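Local coordinates for protein glycoside hydrolase (Streptococcus pneumoniae serotype 4, PDB 6ORH) that probably hydrolyses alpha-L-fucosidic linkages, releasing fucose from host glycans as a family 29 glycoside hydrolase, at residues Ser259-Trp264 with Gln270-Leu275. The protein carries 2 engineered substitutions. Numbering follows the deposited sequence.
Sequences SIRPGW and QDPKSL. With FUC (alpha-L-fucopyranose), chain C.
Arg261 and Pro272 bring the two loop backbones closest, with CA atoms 4.7 Å apart, and one main-chain hydrogen bond joins them there, from Lys273 N to Ile260 O (2.8 Å). Pro272 CA also places a C-H against Ile260 O. Beside this bond, Ile260 CG1 packs alongside Pro272 CB, 3.9 Å away.

The Lys273 chain runs extended past Ile260 O and bends only at its last torsion (chi4 56°). That bend turns NZ onto Ser259 O, 2.7 Å away, and the same ammonium donates to a water that bonds to Arg261 O. The extended Gln270 side chain runs antiparallel to Pro262, with OE1 3.4 Å from Pro262 CD. Its OE1 accepts from Gly263 N (3.1 Å), which comes in tilted 30° from the amide plane, and a water links OE1 to Arg261 NH1. The Arg261 guanidinium has Pro272 CD over one face, while two waters sit at its edge in plane. Its main charged partner is Asp308, through NE.

Within 259-264, Ser259 OG accepts from Arg261 N and donates to Gly263 O (2.7 Å). The hydroxyl thus links the ST turn at 259-261 to Gly263 beyond it, and Asn295 ND2 also bonds to it. Ser259 CB rests against one face of the Trp264 ring. The fucose lies over the opposite face, with C5 3.5 Å from NE1.

The ST turn begins on the last residue of strand 250-259 and leads into the loop before helix 275-284 of the TIM-barrel domain. In that loop Trp264 supplies an aromatic sugar-stacking platform in the glycan pocket.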
loop_
_atom_site.group_PDB
_atom_site.type_symbol
_atom_site.label_atom_id
_atom_site.label_comp_id
_atom_site.label_asym_id
_atom_site.label_seq_id
_atom_site.Cartn_x
_atom_site.Cartn_y
_atom_site.Cartn_z
ATOM N N SER A 259 -6.813 17.530 -0.221
ATOM C CA SER A 259 -6.725 18.818 -0.905
ATOM C C SER A 259 -5.773 18.715 -2.090
ATOM O O SER A 259 -4.782 17.975 -2.045
ATOM C CB SER A 259 -6.283 19.878 0.061
ATOM O OG SER A 259 -6.304 21.173 -0.580
ATOM N N ILE A 260 -6.063 19.494 -3.146
ATOM C CA ILE A 260 -5.126 19.604 -4.260
ATOM C C ILE A 260 -3.852 20.329 -3.811
ATOM O O ILE A 260 -2.819 20.209 -4.481
ATOM C CB ILE A 260 -5.769 20.252 -5.506
ATOM C CG1 ILE A 260 -4.985 19.892 -6.765
ATOM C CG2 ILE A 260 -5.888 21.772 -5.344
ATOM C CD1 ILE A 260 -5.623 20.426 -8.037
ATOM N N ARG A 261 -3.909 21.016 -2.671
ATOM C CA ARG A 261 -2.777 21.756 -2.130
ATOM C C ARG A 261 -2.401 21.187 -0.766
ATOM O O ARG A 261 -3.111 20.338 -0.199
ATOM C CB ARG A 261 -3.147 23.245 -2.011
ATOM C CG ARG A 261 -3.126 23.994 -3.340
ATOM C CD ARG A 261 -4.263 25.016 -3.475
ATOM N NE ARG A 261 -3.969 25.751 -4.706
ATOM C CZ ARG A 261 -3.073 26.730 -4.801
ATOM N NH1 ARG A 261 -2.427 27.162 -3.729
ATOM N NH2 ARG A 261 -2.807 27.225 -5.992
ATOM N N PRO A 262 -1.268 21.620 -0.161
ATOM C CA PRO A 262 -0.950 21.197 1.205
ATOM C C PRO A 262 -2.054 21.549 2.205
ATOM O O PRO A 262 -2.416 20.731 3.055
ATOM C CB PRO A 262 0.368 21.947 1.466
ATOM C CG PRO A 262 0.984 21.942 0.093
ATOM C CD PRO A 262 -0.169 22.373 -0.811
ATOM N N GLY A 263 -2.615 22.763 2.075
ATOM C CA GLY A 263 -3.692 23.219 2.940
ATOM C C GLY A 263 -5.050 23.095 2.243
ATOM O O GLY A 263 -5.111 22.950 1.023
ATOM N N TRP A 264 -6.116 23.181 3.047
ATOM C CA TRP A 264 -7.499 23.146 2.574
ATOM C C TRP A 264 -7.912 24.504 2.004
ATOM O O TRP A 264 -8.700 24.566 1.066
ATOM C CB TRP A 264 -8.431 22.738 3.731
ATOM C CG TRP A 264 -8.178 21.342 4.234
ATOM C CD1 TRP A 264 -7.447 20.952 5.325
ATOM C CD2 TRP A 264 -8.623 20.133 3.592
ATOM N NE1 TRP A 264 -7.428 19.583 5.417
ATOM C CE2 TRP A 264 -8.104 19.051 4.343
ATOM C CE3 TRP A 264 -9.391 19.868 2.444
ATOM C CZ2 TRP A 264 -8.401 17.733 4.002
ATOM C CZ3 TRP A 264 -9.648 18.566 2.084
ATOM C CH2 TRP A 264 -9.173 17.514 2.874
ATOM N N GLN A 270 1.558 28.297 -1.943
ATOM C CA GLN A 270 1.436 26.866 -2.171
ATOM C C GLN A 270 1.174 26.563 -3.642
ATOM O O GLN A 270 0.614 27.371 -4.387
ATOM C CB GLN A 270 0.328 26.298 -1.287
ATOM C CG GLN A 270 0.754 26.217 0.174
ATOM C CD GLN A 270 -0.289 25.649 1.112
ATOM O OE1 GLN A 270 -1.355 25.187 0.690
ATOM N NE2 GLN A 270 0.013 25.702 2.402
ATOM N N ASP A 271 1.547 25.351 -4.042
ATOM C CA ASP A 271 1.298 24.883 -5.389
ATOM C C ASP A 271 0.404 23.649 -5.351
ATOM O O ASP A 271 0.477 22.876 -4.387
ATOM C CB ASP A 271 2.629 24.509 -6.039
ATOM C CG ASP A 271 3.492 25.736 -6.287
ATOM O OD1 ASP A 271 3.004 26.657 -6.949
ATOM O OD2 ASP A 271 4.644 25.753 -5.819
ATOM N N PRO A 272 -0.390 23.378 -6.411
ATOM C CA PRO A 272 -1.167 22.140 -6.494
ATOM C C PRO A 272 -0.263 20.926 -6.682
ATOM O O PRO A 272 0.859 21.035 -7.186
ATOM C CB PRO A 272 -2.007 22.271 -7.765
ATOM C CG PRO A 272 -1.200 23.278 -8.593
ATOM C CD PRO A 272 -0.563 24.224 -7.608
ATOM N N LYS A 273 -0.797 19.762 -6.301
ATOM C CA LYS A 273 -0.133 18.491 -6.525
ATOM C C LYS A 273 0.170 18.283 -8.004
ATOM O O LYS A 273 -0.560 18.718 -8.896
ATOM C CB LYS A 273 -1.039 17.384 -5.965
ATOM C CG LYS A 273 -1.015 17.340 -4.442
ATOM C CD LYS A 273 -1.961 16.281 -3.890
ATOM C CE LYS A 273 -1.914 16.095 -2.379
ATOM N NZ LYS A 273 -2.153 17.330 -1.605
ATOM N N SER A 274 1.243 17.532 -8.303
ATOM C CA SER A 274 1.516 17.158 -9.684
ATOM C C SER A 274 0.467 16.189 -10.237
ATOM O O SER A 274 -0.245 15.505 -9.473
ATOM C CB SER A 274 2.894 16.515 -9.800
ATOM O OG SER A 274 2.906 15.279 -9.075
ATOM N N LEU A 275 0.432 16.061 -11.565
ATOM C CA LEU A 275 -0.392 15.033 -12.178
ATOM C C LEU A 275 -0.032 13.657 -11.608
ATOM O O LEU A 275 -0.916 12.875 -11.294
ATOM C CB LEU A 275 -0.284 15.061 -13.705
ATOM C CG LEU A 275 -1.109 14.007 -14.434
ATOM C CD1 LEU A 275 -2.603 14.205 -14.175
ATOM C CD2 LEU A 275 -0.817 14.020 -15.934
HETATM C C1 FUC C . -10.467 18.837 9.330
HETATM C C2 FUC C . -10.660 20.339 9.443
HETATM C C3 FUC C . -9.961 20.985 8.252
HETATM C C4 FUC C . -10.649 20.556 6.951
HETATM C C5 FUC C . -10.601 19.010 6.878
HETATM C C6 FUC C . -11.414 18.465 5.718
HETATM O O2 FUC C . -10.038 20.755 10.672
HETATM O O3 FUC C . -10.014 22.415 8.399
HETATM O O4 FUC C . -12.011 21.071 6.949
HETATM O O5 FUC C . -11.099 18.375 8.123
HETATM O O HOH W 1 -3.333 26.488 -0.734
HETATM O O HOH W 2 -0.886 29.553 -5.887
HETATM O O HOH W 3 -2.540 17.618 1.047
#